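Local coordinates for protein BfpC (Escherichia coli, PDB 3VHJ) that takes part in type IV pilus biogenesis as an essential membrane protein, represented here by its cytoplasmic N-terminal domain, at residues 18-23 against 108-113; 33-38 against 56-61. The protein carries 1 engineered substitution. All coordinates share one frame; numbering follows the deposited sequence.

Contact 1: 18-23 against 108-113; sequences VNLLWG and HFDKSF
The OD2 atom of D110 accepts two hydrogen bonds, from W22 NE1 at 2.8 Å and from L20 N at 3.2 Å. The indole N-H arrives on the anti lone pair with the oxygen almost in its ring plane, whereas the amide of L20 comes from above the carboxylate plane. OD1 takes a third bond, 2.8 Å from N19 N, again from above the plane, so three N-H groups of the 18-23 segment fix the rotation of a buried carboxylate. With CG anti to its own backbone N (chi1 174°), D110 reaches across from strand 107-113, an edge strand that carries a classic beta bulge at H108 and F109 opposite G100. The bonding thus joins two different sheets, since strand 21-23 edges another one. An asparagine here removes the negative charge and makes one acceptor a donor, which would probably leave at least one of the N-H groups of N19, L20 and W22 without its mate. Further along, S112 N donates to N19 OD1 at 3.2 Å, while S112 OG bonds to L6 O. N19 CA approaches D110 O at 3.1 Å in a CA-H...O contact, and one water donates to both L20 O and D110 O.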
loop_
_atom_site.group_PDB
_atom_site.type_symbol
_atom_site.label_atom_id
_atom_site.label_comp_id
_atom_site.label_asym_id
_atom_site.label_seq_id
_atom_site.Cartn_x
_atom_site.Cartn_y
_atom_site.Cartn_z
ATOM N N VAL A 18 -1.805 5.092 4.103
ATOM C CA VAL A 18 -0.698 4.322 3.548
ATOM C C VAL A 18 0.034 3.617 4.692
ATOM O O VAL A 18 -0.236 3.877 5.864
ATOM C CB VAL A 18 0.309 5.233 2.773
ATOM C CG1 VAL A 18 -0.378 5.859 1.569
ATOM C CG2 VAL A 18 0.848 6.326 3.689
ATOM N N ASN A 19 0.957 2.726 4.345
ATOM C CA ASN A 19 1.721 1.974 5.337
ATOM C C ASN A 19 0.823 1.065 6.166
ATOM O O ASN A 19 0.984 0.948 7.379
ATOM C CB ASN A 19 2.482 2.913 6.275
ATOM C CG ASN A 19 3.616 2.212 6.995
ATOM O OD1 ASN A 19 4.656 1.933 6.407
ATOM N ND2 ASN A 19 3.415 1.914 8.272
ATOM N N LEU A 20 -0.137 0.429 5.507
ATOM C CA LEU A 20 -1.035 -0.495 6.185
ATOM C C LEU A 20 -0.404 -1.881 6.156
ATOM O O LEU A 20 0.505 -2.137 5.370
ATOM C CB LEU A 20 -2.383 -0.544 5.465
ATOM C CG LEU A 20 -3.198 0.751 5.470
ATOM C CD1 LEU A 20 -4.085 0.790 4.250
ATOM C CD2 LEU A 20 -4.020 0.832 6.743
ATOM N N LEU A 21 -0.869 -2.768 7.025
ATOM C CA LEU A 21 -0.366 -4.135 7.049
ATOM C C LEU A 21 -1.322 -4.940 6.184
ATOM O O LEU A 21 -2.473 -5.131 6.558
ATOM C CB LEU A 21 -0.382 -4.696 8.471
ATOM C CG LEU A 21 0.049 -6.159 8.641
ATOM C CD1 LEU A 21 1.492 -6.332 8.187
ATOM C CD2 LEU A 21 -0.094 -6.558 10.102
ATOM N N TRP A 22 -0.843 -5.407 5.036
ATOM C CA TRP A 22 -1.674 -6.167 4.120
ATOM C C TRP A 22 -1.459 -7.661 4.224
ATOM O O TRP A 22 -0.345 -8.129 4.448
ATOM C CB TRP A 22 -1.415 -5.737 2.674
ATOM C CG TRP A 22 -1.833 -4.333 2.374
ATOM C CD1 TRP A 22 -1.114 -3.192 2.600
ATOM C CD2 TRP A 22 -3.078 -3.919 1.814
ATOM N NE1 TRP A 22 -1.837 -2.092 2.212
ATOM C CE2 TRP A 22 -3.048 -2.510 1.723
ATOM C CE3 TRP A 22 -4.221 -4.604 1.375
ATOM C CZ2 TRP A 22 -4.120 -1.769 1.214
ATOM C CZ3 TRP A 22 -5.285 -3.870 0.872
ATOM C CH2 TRP A 22 -5.227 -2.465 0.794
ATOM N N GLY A 23 -2.539 -8.406 4.032
ATOM C CA GLY A 23 -2.451 -9.847 4.092
ATOM C C GLY A 23 -3.621 -10.510 3.394
ATOM O O GLY A 23 -4.605 -9.866 3.029
ATOM N N HIS A 108 1.973 -6.451 -2.041
ATOM C CA HIS A 108 3.184 -6.996 -1.433
ATOM C C HIS A 108 3.858 -5.938 -0.575
ATOM O O HIS A 108 4.418 -6.246 0.476
ATOM C CB HIS A 108 4.178 -7.470 -2.497
ATOM C CG HIS A 108 3.873 -8.824 -3.055
ATOM N ND1 HIS A 108 4.845 -9.640 -3.595
ATOM C CD2 HIS A 108 2.705 -9.500 -3.175
ATOM C CE1 HIS A 108 4.288 -10.760 -4.021
ATOM N NE2 HIS A 108 2.991 -10.700 -3.779
ATOM N N PHE A 109 3.810 -4.692 -1.034
ATOM C CA PHE A 109 4.423 -3.592 -0.304
ATOM C C PHE A 109 3.554 -2.347 -0.247
ATOM O O PHE A 109 2.939 -1.947 -1.239
ATOM C CB PHE A 109 5.770 -3.215 -0.938
ATOM C CG PHE A 109 6.779 -4.324 -0.924
ATOM C CD1 PHE A 109 7.394 -4.705 0.265
ATOM C CD2 PHE A 109 7.113 -4.996 -2.102
ATOM C CE1 PHE A 109 8.329 -5.741 0.287
ATOM C CE2 PHE A 109 8.044 -6.031 -2.093
ATOM C CZ PHE A 109 8.654 -6.405 -0.893
ATOM N N ASP A 110 3.510 -1.745 0.935
ATOM C CA ASP A 110 2.781 -0.507 1.167
ATOM C C ASP A 110 3.516 0.126 2.339
ATOM O O ASP A 110 3.160 -0.087 3.492
ATOM C CB ASP A 110 1.320 -0.770 1.535
ATOM C CG ASP A 110 0.582 0.502 1.912
ATOM O OD1 ASP A 110 1.168 1.598 1.741
ATOM O OD2 ASP A 110 -0.580 0.417 2.374
ATOM N N LYS A 111 4.554 0.897 2.033
ATOM C CA LYS A 111 5.363 1.531 3.069
ATOM C C LYS A 111 5.507 3.023 2.842
ATOM O O LYS A 111 5.558 3.479 1.704
ATOM C CB LYS A 111 6.756 0.899 3.090
ATOM C CG LYS A 111 6.749 -0.587 3.351
ATOM C CD LYS A 111 6.734 -0.904 4.837
ATOM C CE LYS A 111 8.059 -0.534 5.481
ATOM N NZ LYS A 111 8.138 -0.979 6.903
ATOM N N SER A 112 5.558 3.777 3.935
ATOM C CA SER A 112 5.729 5.218 3.863
ATOM C C SER A 112 6.955 5.559 4.707
ATOM O O SER A 112 7.277 4.837 5.652
ATOM C CB SER A 112 4.495 5.938 4.409
ATOM O OG SER A 112 4.307 5.652 5.780
ATOM N N PHE A 113 7.643 6.638 4.350
ATOM C CA PHE A 113 8.836 7.068 5.079
ATOM C C PHE A 113 8.897 8.585 5.076
ATOM O O PHE A 113 8.489 9.219 4.110
ATOM C CB PHE A 113 10.118 6.568 4.397
ATOM C CG PHE A 113 10.119 5.106 4.083
ATOM C CD1 PHE A 113 9.414 4.614 2.990
ATOM C CD2 PHE A 113 10.826 4.217 4.885
ATOM C CE1 PHE A 113 9.416 3.253 2.699
ATOM C CE2 PHE A 113 10.833 2.857 4.600
ATOM C CZ PHE A 113 10.127 2.375 3.508
HETATM O O HOH W 1 3.157 -1.872 5.583
#

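Contact 2: 33-38 against 56-61; sequences QALNKS and EQFAVG
F58 is the first residue of the 56-61 segment to meet helix 33-38, and its ring lies flat against the backbone of the helix. The evidence is in the heights: L35 CA stands 3.7 Å above the ring plane, over its centre, and L35 CB lies 4.0 Å from the centroid of the F58 ring, only 17° off the normal, a CH-pi contact. L35 N is over the same ring at 3.6 Å from F58 CE2. The A34 methyl comes obliquely to the far end of the ring, with CB 3.4 Å from F58 CE2. This placement follows from the first torsion of F58 (chi1 50°), which sets CG between the backbone N and the carbonyl carbon. The L35 side chain runs back past F58 in the opposite sense, bringing its CD1 to 3.7 Å from F58 CD1.

A59 points its methyl away from the helix, where it touches the side chain of W22 from the neighbouring strand 21-23. That sheet is antiparallel around strand 55-60: strands 21-23 and 46-52 flank it and therefore run alike, and helix 31-42 links them in a beta-alpha-beta crossover with 55-60 in between. The helix lies along the sheet face, nearly parallel to strand 56-60, their axes 8.8 Å apart and 15° from alignment. L35 also reaches Y47 and V49 of strand 46-52.

V60 faces the helix again, one turn beyond the F58 site. Its CG2 receives two neighbours, L35 CD1 at 3.8 Å and S38 OG at 3.4 Å; this second approach is a van der Waals touch of a hydroxyl oxygen on a methyl. S38 also touches L21, carrying the helix contact on to the edge strand, while V60 reaches L39 of the same helix and S44 in the loop that follows it.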
loop_
_atom_site.group_PDB
_atom_site.type_symbol
_atom_site.label_atom_id
_atom_site.label_comp_id
_atom_site.label_asym_id
_atom_site.label_seq_id
_atom_site.Cartn_x
_atom_site.Cartn_y
_atom_site.Cartn_z
ATOM N N GLN A 33 -11.130 -15.040 8.737
ATOM C CA GLN A 33 -10.310 -15.565 9.826
ATOM C C GLN A 33 -8.931 -14.932 9.832
ATOM O O GLN A 33 -8.420 -14.535 10.879
ATOM C CB GLN A 33 -10.158 -17.073 9.701
ATOM C CG GLN A 33 -11.414 -17.841 10.012
ATOM C CD GLN A 33 -11.215 -19.322 9.823
ATOM O OE1 GLN A 33 -10.927 -19.784 8.719
ATOM N NE2 GLN A 33 -11.354 -20.077 10.903
ATOM N N ALA A 34 -8.328 -14.848 8.653
ATOM C CA ALA A 34 -7.004 -14.263 8.522
ATOM C C ALA A 34 -7.015 -12.823 9.016
ATOM O O ALA A 34 -6.131 -12.412 9.762
ATOM C CB ALA A 34 -6.548 -14.325 7.068
ATOM N N LEU A 35 -8.021 -12.055 8.606
ATOM C CA LEU A 35 -8.121 -10.663 9.021
ATOM C C LEU A 35 -8.238 -10.526 10.530
ATOM O O LEU A 35 -7.515 -9.750 11.151
ATOM C CB LEU A 35 -9.326 -9.986 8.362
ATOM C CG LEU A 35 -9.661 -8.584 8.879
ATOM C CD1 LEU A 35 -8.460 -7.666 8.709
ATOM C CD2 LEU A 35 -10.866 -8.037 8.123
ATOM N N ASN A 36 -9.160 -11.277 11.119
ATOM C CA ASN A 36 -9.353 -11.203 12.554
ATOM C C ASN A 36 -8.128 -11.624 13.342
ATOM O O ASN A 36 -7.884 -11.105 14.432
ATOM C CB ASN A 36 -10.571 -12.032 12.954
ATOM C CG ASN A 36 -11.857 -11.263 12.785
ATOM O OD1 ASN A 36 -12.129 -10.320 13.532
ATOM N ND2 ASN A 36 -12.652 -11.644 11.798
ATOM N N LYS A 37 -7.356 -12.557 12.791
ATOM C CA LYS A 37 -6.141 -13.016 13.454
ATOM C C LYS A 37 -5.114 -11.894 13.397
ATOM O O LYS A 37 -4.349 -11.687 14.338
ATOM C CB LYS A 37 -5.589 -14.269 12.766
ATOM C CG LYS A 37 -6.390 -15.533 13.070
ATOM C CD LYS A 37 -5.971 -16.716 12.200
ATOM C CE LYS A 37 -4.515 -17.104 12.410
ATOM N NZ LYS A 37 -4.144 -18.293 11.593
ATOM N N SER A 38 -5.110 -11.165 12.288
ATOM C CA SER A 38 -4.180 -10.058 12.116
ATOM C C SER A 38 -4.559 -8.905 13.045
ATOM O O SER A 38 -3.695 -8.301 13.684
ATOM C CB SER A 38 -4.190 -9.587 10.659
ATOM O OG SER A 38 -3.263 -8.537 10.459
ATOM N N GLU A 56 -9.408 -12.396 -2.442
ATOM C CA GLU A 56 -9.469 -11.253 -1.554
ATOM C C GLU A 56 -8.246 -11.067 -0.678
ATOM O O GLU A 56 -7.400 -11.951 -0.564
ATOM C CB GLU A 56 -10.714 -11.356 -0.680
ATOM C CG GLU A 56 -11.994 -11.280 -1.476
ATOM C CD GLU A 56 -13.207 -11.275 -0.592
ATOM O OE1 GLU A 56 -13.724 -12.372 -0.281
ATOM O OE2 GLU A 56 -13.632 -10.169 -0.196
ATOM N N GLN A 57 -8.167 -9.891 -0.070
ATOM C CA GLN A 57 -7.077 -9.550 0.822
ATOM C C GLN A 57 -7.572 -8.452 1.753
ATOM O O GLN A 57 -8.652 -7.889 1.559
ATOM C CB GLN A 57 -5.851 -9.087 0.028
ATOM C CG GLN A 57 -6.017 -7.768 -0.704
ATOM C CD GLN A 57 -4.862 -7.490 -1.646
ATOM O OE1 GLN A 57 -3.702 -7.509 -1.244
ATOM N NE2 GLN A 57 -5.178 -7.234 -2.911
ATOM N N PHE A 58 -6.784 -8.143 2.768
ATOM C CA PHE A 58 -7.199 -7.139 3.728
ATOM C C PHE A 58 -6.048 -6.266 4.195
ATOM O O PHE A 58 -4.879 -6.625 4.061
ATOM C CB PHE A 58 -7.822 -7.845 4.927
ATOM C CG PHE A 58 -6.970 -8.954 5.468
ATOM C CD1 PHE A 58 -5.897 -8.679 6.310
ATOM C CD2 PHE A 58 -7.208 -10.274 5.091
ATOM C CE1 PHE A 58 -5.071 -9.707 6.770
ATOM C CE2 PHE A 58 -6.392 -11.307 5.541
ATOM C CZ PHE A 58 -5.320 -11.023 6.384
ATOM N N ALA A 59 -6.401 -5.111 4.740
ATOM C CA ALA A 59 -5.419 -4.178 5.263
ATOM C C ALA A 59 -5.765 -3.910 6.723
ATOM O O ALA A 59 -6.936 -3.798 7.079
ATOM C CB ALA A 59 -5.454 -2.877 4.467
ATOM N N VAL A 60 -4.747 -3.831 7.571
ATOM C CA VAL A 60 -4.964 -3.536 8.984
ATOM C C VAL A 60 -4.272 -2.208 9.272
ATOM O O VAL A 60 -3.093 -2.041 8.964
ATOM C CB VAL A 60 -4.391 -4.652 9.891
ATOM C CG1 VAL A 60 -4.390 -4.201 11.348
ATOM C CG2 VAL A 60 -5.253 -5.904 9.757
ATOM N N GLY A 61 -5.016 -1.264 9.846
ATOM C CA GLY A 61 -4.459 0.045 10.140
ATOM C C GLY A 61 -3.780 0.175 11.490
ATOM O O GLY A 61 -3.949 -0.665 12.377
#

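Contacts 1 and 2 have centres 13 Å apart and touch directly, because strands 21-23 and 55-60 are neighbours in one antiparallel sheet. The evidence is two probable backbone hydrogen bonds, F58 N to G23 O and V60 N to L21 O, both 2.8 Å. Along the chain, contact 2 is nested inside the loop closed by contact 1: strand 21-23 leads into helix 31-42, then strands 46-52 and 55-60, and much later comes strand 107-113. Contact 1 ties the edge of this sheet to a second sheet, while contact 2 lays helix 31-42 on one of its faces, within the cytoplasmic domain.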